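Local coordinates for protein glutamate receptor IIB (Drosophila melanogaster, PDB 4WXJ) that probably acts as a subunit of a glutamate-gated ion channel in the muscle membrane, seen here as its ligand-binding domain with glutamate bound, at residues 90-95 / 228-233; 96-101 / 224-229; 108-113 / 242-247; 114-119 / 200-205. All coordinates share one frame; numbering follows the deposited sequence.

Contact 1. Residues 90-95 / 228-233; sequences AQIGIC and IAVPLN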
loop_
_atom_site.group_PDB
_atom_site.type_symbol
_atom_site.label_atom_id
_atom_site.label_comp_id
_atom_site.label_asym_id
_atom_site.label_seq_id
_atom_site.Cartn_x
_atom_site.Cartn_y
_atom_site.Cartn_z
ATOM N N ALA A 90 1.568 18.477 5.985
ATOM C CA ALA A 90 2.693 17.828 5.329
ATOM C C ALA A 90 2.719 18.228 3.860
ATOM O O ALA A 90 1.678 18.517 3.270
ATOM C CB ALA A 90 2.603 16.320 5.474
ATOM N N GLN A 91 3.916 18.249 3.281
ATOM C CA GLN A 91 4.097 18.644 1.889
ATOM C C GLN A 91 4.282 17.419 0.993
ATOM O O GLN A 91 4.078 17.488 -0.220
ATOM C CB GLN A 91 5.301 19.581 1.754
ATOM C CG GLN A 91 5.128 20.928 2.447
ATOM C CD GLN A 91 5.144 20.822 3.962
ATOM O OE1 GLN A 91 6.036 20.202 4.544
ATOM N NE2 GLN A 91 4.151 21.423 4.609
ATOM N N ILE A 92 4.672 16.304 1.605
ATOM C CA ILE A 92 4.931 15.067 0.879
ATOM C C ILE A 92 4.365 13.876 1.650
ATOM O O ILE A 92 4.568 13.757 2.857
ATOM C CB ILE A 92 6.448 14.871 0.638
ATOM C CG1 ILE A 92 6.958 15.916 -0.362
ATOM C CG2 ILE A 92 6.739 13.464 0.122
ATOM C CD1 ILE A 92 8.464 15.932 -0.544
ATOM N N GLY A 93 3.645 13.008 0.941
ATOM C CA GLY A 93 3.096 11.791 1.516
ATOM C C GLY A 93 3.594 10.576 0.756
ATOM O O GLY A 93 3.513 10.540 -0.472
ATOM N N ILE A 94 4.115 9.584 1.473
ATOM C CA ILE A 94 4.715 8.423 0.820
ATOM C C ILE A 94 4.643 7.136 1.642
ATOM O O ILE A 94 4.757 7.149 2.869
ATOM C CB ILE A 94 6.199 8.692 0.472
ATOM C CG1 ILE A 94 6.793 7.500 -0.292
ATOM C CG2 ILE A 94 7.002 8.991 1.737
ATOM C CD1 ILE A 94 8.164 7.764 -0.884
ATOM N N CYS A 95 4.446 6.037 0.916
ATOM C CA CYS A 95 4.520 4.662 1.410
ATOM C C CYS A 95 4.074 3.806 0.232
ATOM O O CYS A 95 4.228 4.222 -0.917
ATOM C CB CYS A 95 3.637 4.420 2.637
ATOM S SG CYS A 95 1.874 4.696 2.359
ATOM N N ILE A 228 4.016 9.305 -5.045
ATOM C CA ILE A 228 4.197 10.236 -3.943
ATOM C C ILE A 228 3.071 11.258 -3.979
ATOM O O ILE A 228 2.842 11.905 -5.002
ATOM C CB ILE A 228 5.562 10.948 -4.008
ATOM C CG1 ILE A 228 6.689 9.934 -3.786
ATOM C CG2 ILE A 228 5.627 12.070 -2.966
ATOM C CD1 ILE A 228 8.091 10.521 -3.859
ATOM N N ALA A 229 2.369 11.395 -2.861
ATOM C CA ALA A 229 1.257 12.331 -2.767
ATOM C C ALA A 229 1.752 13.713 -2.347
ATOM O O ALA A 229 2.584 13.835 -1.447
ATOM C CB ALA A 229 0.216 11.819 -1.785
ATOM N N VAL A 230 1.241 14.742 -3.015
ATOM C CA VAL A 230 1.534 16.125 -2.660
ATOM C C VAL A 230 0.254 16.953 -2.748
ATOM O O VAL A 230 -0.699 16.546 -3.414
ATOM C CB VAL A 230 2.613 16.739 -3.578
ATOM C CG1 VAL A 230 3.913 15.951 -3.477
ATOM C CG2 VAL A 230 2.128 16.792 -5.026
ATOM N N PRO A 231 0.224 18.117 -2.078
ATOM C CA PRO A 231 -0.966 18.971 -2.157
ATOM C C PRO A 231 -1.270 19.382 -3.593
ATOM O O PRO A 231 -0.343 19.511 -4.393
ATOM C CB PRO A 231 -0.590 20.187 -1.304
ATOM C CG PRO A 231 0.493 19.706 -0.405
ATOM C CD PRO A 231 1.254 18.693 -1.197
ATOM N N LEU A 232 -2.547 19.568 -3.911
ATOM C CA LEU A 232 -2.961 19.934 -5.262
ATOM C C LEU A 232 -2.221 21.170 -5.762
ATOM O O LEU A 232 -2.140 22.184 -5.067
ATOM C CB LEU A 232 -4.473 20.172 -5.310
ATOM C CG LEU A 232 -5.330 18.906 -5.362
ATOM C CD1 LEU A 232 -6.776 19.217 -5.023
ATOM C CD2 LEU A 232 -5.236 18.244 -6.735
ATOM N N ASN A 233 -1.671 21.060 -6.969
ATOM C CA ASN A 233 -0.973 22.162 -7.622
ATOM C C ASN A 233 0.252 22.635 -6.843
ATOM O O ASN A 233 0.576 23.822 -6.841
ATOM C CB ASN A 233 -1.936 23.330 -7.843
ATOM C CG ASN A 233 -3.191 22.913 -8.583
ATOM O OD1 ASN A 233 -3.123 22.198 -9.584
ATOM N ND2 ASN A 233 -4.345 23.346 -8.090
#

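Contact 2. Residues 96-101 / 224-229; sequences DLTITQ and KHYGIA. With GLU (glutamic acid), chain C.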
loop_
_atom_site.group_PDB
_atom_site.type_symbol
_atom_site.label_atom_id
_atom_site.label_comp_id
_atom_site.label_asym_id
_atom_site.label_seq_id
_atom_site.Cartn_x
_atom_site.Cartn_y
_atom_site.Cartn_z
ATOM N N ASP A 96 3.517 2.628 0.494
ATOM C CA ASP A 96 2.785 1.914 -0.551
ATOM C C ASP A 96 1.452 2.622 -0.762
ATOM O O ASP A 96 0.390 2.086 -0.451
ATOM C CB ASP A 96 2.564 0.441 -0.192
ATOM C CG ASP A 96 2.018 0.249 1.208
ATOM O OD1 ASP A 96 2.376 1.042 2.108
ATOM O OD2 ASP A 96 1.229 -0.701 1.404
ATOM N N LEU A 97 1.530 3.842 -1.286
ATOM C CA LEU A 97 0.364 4.700 -1.432
ATOM C C LEU A 97 -0.174 4.590 -2.852
ATOM O O LEU A 97 0.389 5.153 -3.790
ATOM C CB LEU A 97 0.724 6.150 -1.092
ATOM C CG LEU A 97 -0.429 7.144 -0.931
ATOM C CD1 LEU A 97 -1.340 6.760 0.229
ATOM C CD2 LEU A 97 0.126 8.547 -0.728
ATOM N N THR A 98 -1.263 3.848 -2.998
ATOM C CA THR A 98 -1.831 3.564 -4.306
ATOM C C THR A 98 -2.651 4.736 -4.824
ATOM O O THR A 98 -3.425 5.345 -4.082
ATOM C CB THR A 98 -2.716 2.316 -4.259
ATOM O OG1 THR A 98 -1.962 1.220 -3.728
ATOM C CG2 THR A 98 -3.228 1.957 -5.653
ATOM N N ILE A 99 -2.483 5.040 -6.106
ATOM C CA ILE A 99 -3.238 6.110 -6.743
ATOM C C ILE A 99 -4.669 5.656 -7.018
ATOM O O ILE A 99 -4.893 4.690 -7.748
ATOM C CB ILE A 99 -2.572 6.561 -8.058
ATOM C CG1 ILE A 99 -1.151 7.058 -7.776
ATOM C CG2 ILE A 99 -3.398 7.660 -8.733
ATOM C CD1 ILE A 99 -0.335 7.374 -9.014
ATOM N N THR A 100 -5.627 6.358 -6.419
ATOM C CA THR A 100 -7.043 6.084 -6.633
ATOM C C THR A 100 -7.756 7.353 -7.074
ATOM O O THR A 100 -7.269 8.464 -6.855
ATOM C CB THR A 100 -7.730 5.542 -5.363
ATOM O OG1 THR A 100 -7.812 6.578 -4.378
ATOM C CG2 THR A 100 -6.961 4.352 -4.796
ATOM N N GLN A 101 -8.916 7.173 -7.690
ATOM C CA GLN A 101 -9.697 8.282 -8.216
ATOM C C GLN A 101 -10.117 9.241 -7.106
ATOM O O GLN A 101 -10.041 10.460 -7.265
ATOM C CB GLN A 101 -10.926 7.746 -8.958
ATOM C CG GLN A 101 -11.884 8.819 -9.435
ATOM C CD GLN A 101 -13.065 8.985 -8.507
ATOM O OE1 GLN A 101 -13.955 8.137 -8.464
ATOM N NE2 GLN A 101 -13.080 10.077 -7.753
ATOM N N LYS A 224 -2.180 -1.282 -10.921
ATOM C CA LYS A 224 -2.120 -0.256 -9.886
ATOM C C LYS A 224 -0.728 0.364 -9.810
ATOM O O LYS A 224 0.249 -0.224 -10.273
ATOM C CB LYS A 224 -2.525 -0.847 -8.532
ATOM C CG LYS A 224 -3.877 -1.556 -8.541
ATOM C CD LYS A 224 -5.021 -0.639 -8.982
ATOM C CE LYS A 224 -6.303 -1.423 -9.237
ATOM N NZ LYS A 224 -7.302 -0.622 -10.003
ATOM N N HIS A 225 -0.654 1.558 -9.225
ATOM C CA HIS A 225 0.591 2.316 -9.154
ATOM C C HIS A 225 0.777 2.964 -7.789
ATOM O O HIS A 225 -0.184 3.459 -7.197
ATOM C CB HIS A 225 0.625 3.411 -10.226
ATOM C CG HIS A 225 0.156 2.967 -11.580
ATOM N ND1 HIS A 225 0.981 2.341 -12.479
ATOM C CD2 HIS A 225 -1.053 3.082 -12.181
ATOM C CE1 HIS A 225 0.299 2.072 -13.585
ATOM N NE2 HIS A 225 -0.930 2.513 -13.429
ATOM N N TYR A 226 2.017 2.967 -7.301
ATOM C CA TYR A 226 2.385 3.760 -6.132
ATOM C C TYR A 226 2.933 5.105 -6.581
ATOM O O TYR A 226 3.778 5.170 -7.474
ATOM C CB TYR A 226 3.437 3.055 -5.275
ATOM C CG TYR A 226 2.992 1.770 -4.615
ATOM C CD1 TYR A 226 1.649 1.498 -4.386
ATOM C CD2 TYR A 226 3.927 0.829 -4.212
ATOM C CE1 TYR A 226 1.255 0.319 -3.779
ATOM C CE2 TYR A 226 3.543 -0.347 -3.605
ATOM C CZ TYR A 226 2.209 -0.597 -3.392
ATOM O OH TYR A 226 1.833 -1.772 -2.783
ATOM N N GLY A 227 2.460 6.172 -5.944
ATOM C CA GLY A 227 2.926 7.513 -6.240
ATOM C C GLY A 227 3.141 8.311 -4.970
ATOM O O GLY A 227 2.536 8.025 -3.935
ATOM N N ILE A 228 4.016 9.305 -5.045
ATOM C CA ILE A 228 4.197 10.236 -3.943
ATOM C C ILE A 228 3.071 11.258 -3.979
ATOM O O ILE A 228 2.842 11.905 -5.002
ATOM C CB ILE A 228 5.562 10.948 -4.008
ATOM C CG1 ILE A 228 6.689 9.934 -3.786
ATOM C CG2 ILE A 228 5.627 12.070 -2.966
ATOM C CD1 ILE A 228 8.091 10.521 -3.859
ATOM N N ALA A 229 2.369 11.395 -2.861
ATOM C CA ALA A 229 1.257 12.331 -2.767
ATOM C C ALA A 229 1.752 13.713 -2.347
ATOM O O ALA A 229 2.584 13.835 -1.447
ATOM C CB ALA A 229 0.216 11.819 -1.785
HETATM N N GLU C . -1.598 0.533 -1.132
HETATM C CA GLU C . -3.012 0.467 -0.670
HETATM C C GLU C . -3.571 1.870 -0.470
HETATM O O GLU C . -2.924 2.854 -0.832
HETATM C CB GLU C . -3.109 -0.338 0.624
HETATM C CG GLU C . -2.916 -1.837 0.448
HETATM C CD GLU C . -4.168 -2.560 -0.035
HETATM O OE1 GLU C . -4.060 -3.755 -0.380
HETATM O OE2 GLU C . -5.257 -1.944 -0.070
HETATM O OXT GLU C . -4.674 2.057 0.049
HETATM O O HOH W 1 -3.128 2.966 -9.156
#

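Contact 3. Residues 108-113 / 242-247; sequences DFTVPF and VGILRL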
loop_
_atom_site.group_PDB
_atom_site.type_symbol
_atom_site.label_atom_id
_atom_site.label_comp_id
_atom_site.label_asym_id
_atom_site.label_seq_id
_atom_site.Cartn_x
_atom_site.Cartn_y
_atom_site.Cartn_z
ATOM N N ASP A 108 -2.697 15.833 -5.160
ATOM C CA ASP A 108 -1.983 15.535 -6.396
ATOM C C ASP A 108 -1.058 14.341 -6.192
ATOM O O ASP A 108 -0.808 13.926 -5.062
ATOM C CB ASP A 108 -1.181 16.753 -6.862
ATOM C CG ASP A 108 -1.309 17.003 -8.352
ATOM O OD1 ASP A 108 -1.258 16.028 -9.132
ATOM O OD2 ASP A 108 -1.467 18.177 -8.744
ATOM N N PHE A 109 -0.559 13.794 -7.295
ATOM C CA PHE A 109 0.408 12.704 -7.250
ATOM C C PHE A 109 1.552 12.960 -8.217
ATOM O O PHE A 109 1.374 13.593 -9.257
ATOM C CB PHE A 109 -0.255 11.367 -7.589
ATOM C CG PHE A 109 -0.895 10.688 -6.413
ATOM C CD1 PHE A 109 -2.230 10.904 -6.110
ATOM C CD2 PHE A 109 -0.164 9.826 -5.615
ATOM C CE1 PHE A 109 -2.820 10.275 -5.028
ATOM C CE2 PHE A 109 -0.749 9.194 -4.535
ATOM C CZ PHE A 109 -2.079 9.420 -4.241
ATOM N N THR A 110 2.730 12.465 -7.862
ATOM C CA THR A 110 3.854 12.459 -8.783
ATOM C C THR A 110 3.627 11.358 -9.803
ATOM O O THR A 110 2.645 10.617 -9.717
ATOM C CB THR A 110 5.193 12.215 -8.061
ATOM O OG1 THR A 110 5.193 10.905 -7.479
ATOM C CG2 THR A 110 5.415 13.253 -6.973
ATOM N N VAL A 111 4.527 11.251 -10.772
ATOM C CA VAL A 111 4.574 10.061 -11.607
ATOM C C VAL A 111 4.793 8.872 -10.680
ATOM O O VAL A 111 5.419 9.018 -9.631
ATOM C CB VAL A 111 5.697 10.117 -12.657
ATOM C CG1 VAL A 111 5.417 11.197 -13.682
ATOM C CG2 VAL A 111 7.049 10.345 -11.987
ATOM N N PRO A 112 4.279 7.692 -11.053
ATOM C CA PRO A 112 4.473 6.562 -10.138
ATOM C C PRO A 112 5.930 6.132 -10.011
ATOM O O PRO A 112 6.693 6.289 -10.964
ATOM C CB PRO A 112 3.645 5.444 -10.778
ATOM C CG PRO A 112 2.691 6.129 -11.697
ATOM C CD PRO A 112 3.416 7.339 -12.193
ATOM N N PHE A 113 6.303 5.601 -8.848
ATOM C CA PHE A 113 7.639 5.040 -8.652
ATOM C C PHE A 113 7.599 3.515 -8.600
ATOM O O PHE A 113 8.638 2.864 -8.505
ATOM C CB PHE A 113 8.286 5.598 -7.376
ATOM C CG PHE A 113 7.523 5.303 -6.112
ATOM C CD1 PHE A 113 7.700 4.105 -5.439
ATOM C CD2 PHE A 113 6.651 6.242 -5.581
ATOM C CE1 PHE A 113 7.008 3.841 -4.271
ATOM C CE2 PHE A 113 5.957 5.983 -4.415
ATOM C CZ PHE A 113 6.135 4.782 -3.758
ATOM N N VAL A 242 10.453 14.395 -11.988
ATOM C CA VAL A 242 11.650 14.301 -12.819
ATOM C C VAL A 242 12.727 13.511 -12.082
ATOM O O VAL A 242 13.478 12.749 -12.690
ATOM C CB VAL A 242 12.185 15.699 -13.204
ATOM C CG1 VAL A 242 13.543 15.595 -13.891
ATOM C CG2 VAL A 242 11.196 16.411 -14.117
ATOM N N GLY A 243 12.788 13.694 -10.767
ATOM C CA GLY A 243 13.722 12.961 -9.931
ATOM C C GLY A 243 13.450 11.467 -9.916
ATOM O O GLY A 243 14.371 10.660 -10.047
ATOM N N ILE A 244 12.183 11.100 -9.751
ATOM C CA ILE A 244 11.777 9.698 -9.761
ATOM C C ILE A 244 12.144 9.030 -11.086
ATOM O O ILE A 244 12.636 7.903 -11.109
ATOM C CB ILE A 244 10.257 9.560 -9.517
ATOM C CG1 ILE A 244 9.923 9.935 -8.072
ATOM C CG2 ILE A 244 9.783 8.137 -9.798
ATOM C CD1 ILE A 244 8.439 10.150 -7.816
ATOM N N LEU A 245 11.898 9.732 -12.186
ATOM C CA LEU A 245 12.206 9.213 -13.512
ATOM C C LEU A 245 13.714 9.083 -13.743
ATOM O O LEU A 245 14.159 8.176 -14.443
ATOM C CB LEU A 245 11.579 10.108 -14.582
ATOM C CG LEU A 245 10.051 10.042 -14.628
ATOM C CD1 LEU A 245 9.477 11.215 -15.406
ATOM C CD2 LEU A 245 9.590 8.726 -15.236
ATOM N N ARG A 246 14.499 9.983 -13.156
ATOM C CA ARG A 246 15.955 9.882 -13.242
ATOM C C ARG A 246 16.432 8.593 -12.583
ATOM O O ARG A 246 17.170 7.811 -13.183
ATOM C CB ARG A 246 16.629 11.085 -12.580
ATOM C CG ARG A 246 18.155 11.048 -12.624
ATOM C CD ARG A 246 18.675 11.343 -14.020
ATOM N NE ARG A 246 19.086 12.737 -14.151
ATOM C CZ ARG A 246 19.205 13.384 -15.306
ATOM N NH1 ARG A 246 18.934 12.772 -16.451
ATOM N NH2 ARG A 246 19.587 14.653 -15.314
ATOM N N LEU A 247 16.007 8.385 -11.340
ATOM C CA LEU A 247 16.379 7.197 -10.583
ATOM C C LEU A 247 15.916 5.929 -11.292
ATOM O O LEU A 247 16.606 4.909 -11.274
ATOM C CB LEU A 247 15.787 7.258 -9.173
ATOM C CG LEU A 247 16.221 8.453 -8.318
ATOM C CD1 LEU A 247 15.434 8.501 -7.016
ATOM C CD2 LEU A 247 17.715 8.408 -8.037
#

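Contact 4. Residues 114-119 / 200-205; sequences MQLGIS and ETTNLQ. With GLU (glutamic acid), chain C.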
loop_
_atom_site.group_PDB
_atom_site.type_symbol
_atom_site.label_atom_id
_atom_site.label_comp_id
_atom_site.label_asym_id
_atom_site.label_seq_id
_atom_site.Cartn_x
_atom_site.Cartn_y
_atom_site.Cartn_z
ATOM N N MET A 114 6.398 2.949 -8.674
ATOM C CA MET A 114 6.243 1.498 -8.669
ATOM C C MET A 114 4.909 1.090 -9.282
ATOM O O MET A 114 3.873 1.701 -9.009
ATOM C CB MET A 114 6.357 0.955 -7.243
ATOM C CG MET A 114 6.572 -0.551 -7.163
ATOM S SD MET A 114 6.852 -1.151 -5.480
ATOM C CE MET A 114 8.391 -0.339 -5.062
ATOM N N GLN A 115 4.948 0.062 -10.125
ATOM C CA GLN A 115 3.741 -0.514 -10.702
ATOM C C GLN A 115 3.519 -1.881 -10.072
ATOM O O GLN A 115 4.474 -2.563 -9.694
ATOM C CB GLN A 115 3.847 -0.620 -12.229
ATOM C CG GLN A 115 5.018 -1.443 -12.729
ATOM C CD GLN A 115 5.071 -1.525 -14.247
ATOM O OE1 GLN A 115 4.837 -0.537 -14.941
ATOM N NE2 GLN A 115 5.378 -2.707 -14.767
ATOM N N LEU A 116 2.256 -2.272 -9.952
ATOM C CA LEU A 116 1.895 -3.480 -9.226
ATOM C C LEU A 116 0.526 -3.990 -9.658
ATOM O O LEU A 116 -0.115 -3.422 -10.545
ATOM C CB LEU A 116 1.898 -3.207 -7.717
ATOM C CG LEU A 116 1.074 -1.990 -7.293
ATOM C CD1 LEU A 116 0.292 -2.270 -6.019
ATOM C CD2 LEU A 116 1.976 -0.777 -7.108
ATOM N N GLY A 117 0.086 -5.066 -9.016
ATOM C CA GLY A 117 -1.241 -5.602 -9.228
ATOM C C GLY A 117 -1.826 -6.095 -7.921
ATOM O O GLY A 117 -1.293 -5.816 -6.845
ATOM N N ILE A 118 -2.925 -6.831 -8.028
ATOM C CA ILE A 118 -3.603 -7.415 -6.879
ATOM C C ILE A 118 -3.609 -8.932 -7.023
ATOM O O ILE A 118 -3.683 -9.456 -8.134
ATOM C CB ILE A 118 -5.052 -6.892 -6.757
ATOM C CG1 ILE A 118 -5.057 -5.377 -6.536
ATOM C CG2 ILE A 118 -5.791 -7.593 -5.617
ATOM C CD1 ILE A 118 -6.426 -4.740 -6.704
ATOM N N SER A 119 -3.523 -9.636 -5.901
ATOM C CA SER A 119 -3.621 -11.087 -5.924
ATOM C C SER A 119 -4.118 -11.608 -4.580
ATOM O O SER A 119 -4.517 -10.830 -3.710
ATOM C CB SER A 119 -2.271 -11.713 -6.280
ATOM O OG SER A 119 -2.431 -13.062 -6.688
ATOM N N GLU A 200 -2.085 -6.330 -2.496
ATOM C CA GLU A 200 -1.252 -5.918 -3.610
ATOM C C GLU A 200 -0.040 -6.834 -3.741
ATOM O O GLU A 200 0.513 -7.297 -2.741
ATOM C CB GLU A 200 -0.835 -4.460 -3.424
ATOM C CG GLU A 200 -2.019 -3.507 -3.554
ATOM C CD GLU A 200 -1.702 -2.086 -3.128
ATOM O OE1 GLU A 200 -0.710 -1.883 -2.401
ATOM O OE2 GLU A 200 -2.457 -1.171 -3.520
ATOM N N THR A 201 0.355 -7.100 -4.983
ATOM C CA THR A 201 1.372 -8.105 -5.284
ATOM C C THR A 201 2.724 -7.785 -4.652
ATOM O O THR A 201 3.476 -8.690 -4.285
ATOM C CB THR A 201 1.553 -8.259 -6.801
ATOM O OG1 THR A 201 1.765 -6.970 -7.391
ATOM C CG2 THR A 201 0.318 -8.895 -7.414
ATOM N N THR A 202 3.025 -6.498 -4.526
ATOM C CA THR A 202 4.246 -6.057 -3.865
ATOM C C THR A 202 4.296 -6.563 -2.432
ATOM O O THR A 202 5.236 -7.254 -2.029
ATOM C CB THR A 202 4.352 -4.524 -3.857
ATOM O OG1 THR A 202 3.109 -3.961 -3.414
ATOM C CG2 THR A 202 4.665 -4.012 -5.247
ATOM N N ASN A 203 3.268 -6.216 -1.666
ATOM C CA ASN A 203 3.192 -6.601 -0.264
ATOM C C ASN A 203 3.056 -8.107 -0.107
ATOM O O ASN A 203 3.583 -8.689 0.840
ATOM C CB ASN A 203 2.017 -5.893 0.412
ATOM C CG ASN A 203 2.136 -4.385 0.353
ATOM O OD1 ASN A 203 3.236 -3.839 0.428
ATOM N ND2 ASN A 203 1.004 -3.703 0.211
ATOM N N LEU A 204 2.345 -8.734 -1.039
ATOM C CA LEU A 204 2.166 -10.178 -1.019
ATOM C C LEU A 204 3.508 -10.879 -1.166
ATOM O O LEU A 204 3.802 -11.830 -0.441
ATOM C CB LEU A 204 1.214 -10.621 -2.133
ATOM C CG LEU A 204 0.701 -12.062 -2.031
ATOM C CD1 LEU A 204 -0.688 -12.171 -2.637
ATOM C CD2 LEU A 204 1.643 -13.042 -2.711
ATOM N N GLN A 205 4.318 -10.405 -2.109
ATOM C CA GLN A 205 5.643 -10.970 -2.339
ATOM C C GLN A 205 6.492 -10.862 -1.082
ATOM O O GLN A 205 7.174 -11.812 -0.699
ATOM C CB GLN A 205 6.343 -10.260 -3.499
ATOM C CG GLN A 205 7.722 -10.830 -3.831
ATOM C CD GLN A 205 8.510 -9.956 -4.790
ATOM O OE1 GLN A 205 8.123 -8.826 -5.086
ATOM N NE2 GLN A 205 9.628 -10.481 -5.279
HETATM N N GLU C . -1.598 0.533 -1.132
HETATM C CA GLU C . -3.012 0.467 -0.670
HETATM C C GLU C . -3.571 1.870 -0.470
HETATM O O GLU C . -2.924 2.854 -0.832
HETATM C CB GLU C . -3.109 -0.338 0.624
HETATM C CG GLU C . -2.916 -1.837 0.448
HETATM C CD GLU C . -4.168 -2.560 -0.035
HETATM O OE1 GLU C . -4.060 -3.755 -0.380
HETATM O OE2 GLU C . -5.257 -1.944 -0.070
HETATM O OXT GLU C . -4.674 2.057 0.049
#

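Contact 1. Residues 90-95 / 228-233
Pro231 lies beside the loop that leads into residues 92-93, its CG 4.0 Å from the carbonyl O of Ala90. The next carbonyl is approached more closely: Gln91 O sits 3.2 Å from Pro231 CD and also meets Val230 CG1, while the amide end of Gln91 is turned the other way, where OE1 takes the backbone N-H of Thr12. Ile92 (chi1 -69°) carries CG2 anti to its own N, and this methyl touches the CG2 of Ile228 at 3.6 Å. At Gly93 the chains form one antiparallel hydrogen-bonded pair with Ala229. Gly93 N donates to Ala229 O over 2.7 Å, and Ala229 N returns a bond of 2.8 Å to Gly93 O. This single bridge attaches the far end of strand 214-230 to strand 92-93, an outer strand of the parallel sheet in the first lobe of the periplasmic-binding-protein fold; strand 10-15 pairs along the other side of 92-93. Ile94 then crosses the same Ile228 from the other end: its CD1 comes within 3.9 Å of Ile228 CG1. Leu50 of helix 42-54 also touches Ile228.

Contact 2. Residues 96-101 / 224-229
CA and CB of Asp96 lie over one face of the Tyr226 ring: CA stands 3.7 Å above the ring plane, over its centre, and CB makes a CH-pi contact at 3.8 Å from the ring centroid. The Asp96 carboxylate leads away, its OD2 bonded to Tyr68 OH and Asn203 ND2. Thr98 OG1 meets the same ring at its edge, 3.3 Å from Tyr226 CE1. The loop 96-101 runs almost perpendicular to strand 224-229, so the backbones pair only briefly, around Thr98 and Tyr226. Gly227 N donates to Leu97 O, and Ile99 N to His225 O over 3.0 Å. A water extends this ladder by one rung, giving a hydrogen to Ile99 O and accepting one from His225 N. Toward the Ala229 end of the strand, Leu97 CD2 presses tightly on Ala229 CB at 3.4 Å; a Leu97 chi1 of -169° places CG anti to N and carries CD2 there. This is the amino-acid cleft of an ionotropic glutamate receptor. Thr98 N donates to the ligand O, while the ligand N gives hydrogen bonds to Asp96 O (2.6 Å) and to Thr98 OG1 (2.7 Å). Thr98 OG1 and Tyr226 OH each bond a different oxygen of Glu200, which also binds the ligand N, and Arg103 NH1 bonds both Thr98 O and the ligand. With carbonyl, hydroxyl and carboxylate oxygens gathered round it, the ligand nitrogen is probably held as a charged ammonium.

Contact 3. Residues 108-113 / 242-247
Ile244 points CG1 away from its own carbonyl carbon (chi1 -70°) and continues extended through chi2, 166°, a shape that carries CD1 outward to Thr110 and Val111 while CG2 spreads along the chain toward Phe113. Within the first lobe of the clamshell, helix 237-250 packs here against the corner of strand 108-123. Ile244 carries most of the contact. The Ile244 and Val111 side chains run past one another in opposite senses, Ile244 CB to Val111 CG2 4.1 Å. Ile244 CG2 rests 3.8 Å from Phe113 CB, with Pro112 O at the same range, and its CD1 lies 3.7 Å from Val111 O. Leu245, one step along the helix and on the surface, adds a shallower touch, its CG lying 4.0 Å from Val111 CG2; the two side chains meet at about a right angle. Leu50 of helix 42-54 also touches Ile244, and Leu46 of that helix touches Phe113, which joins the two helices to the corner. Ser241, one turn before Leu245, binds Val111 N through its OG, so a polar bond accompanies the apolar packing. Thr110 hides a polar group under this cover: OG1 donates to Val111 O over 2.9 Å, from a position tilted out of the carbonyl plane, and also bonds Ile228 N on the neighbouring strand. The hydroxyl oxygen of Thr110, engaged in two hydrogen bonds, lies 3.3 Å from the CD1 methyl of Ile244.

Contact 4. Residues 114-119 / 200-205
Leu116 sets its CD1 squarely over one face of the Glu200 carboxylate, 3.5 Å from Glu200 CD. The nitrogen of the bound glutamate lies beyond the two oxygens, displaced toward the other face. It donates to Glu200 OE1 at 2.9 Å and more weakly to OE2. Each oxygen has a second partner, Tyr226 OH for OE1 and Thr98 OG1 for OE2, and these bonds, with the methyl on its face, would limit rotation of the group. Glu200 owes its place to the fold. Strand 195-200 runs antiparallel to strand 108-123 in the second-lobe sheet, Ile118 opposite Glu200 as a non-hydrogen-bonded pair, and at once becomes helix 201-208 with Glu200 as N-cap residue. Gly117 clamps this junction: its O accepts from Thr201 N (2.8 Å), the donor standing above the carbonyl plane, and its N donates to Thr201 OG1 (3.0 Å). A chi1 of 51° puts that hydroxyl between the Thr201 backbone N and carbonyl carbon, within range of Gly117. Thr202 CG2 touches both Met114 SD (3.6 Å) and Leu116 CB, while Thr202 OG1 bonds Tyr226 OH. One turn into the helix, Leu204 CD1 reaches Ser119 CB at 4.0 Å.

In the fold
The first segments follow one another along residues 90-119; their partners come later, 200-205 (contact 4), then 224-233 (contacts 2 and 1), then 242-247 (contact 3). Contacts 1, 2 and 3 lie 11 to 12 Å apart, centre to centre. The centre of contact 4 is about 12 Å from that of contact 2 and about 21 Å from that of contact 1. Strands 108-123 and 214-230, neighbours in one sheet, tie all four together as the hinge strands running from first lobe to second. Contacts 1 and 3 fasten their first-lobe ends to sheet and helix. Contacts 2 and 4 meet at the bound glutamate through Thr98, Tyr226 and Glu200, consistent with glutamate holding the cleft closed.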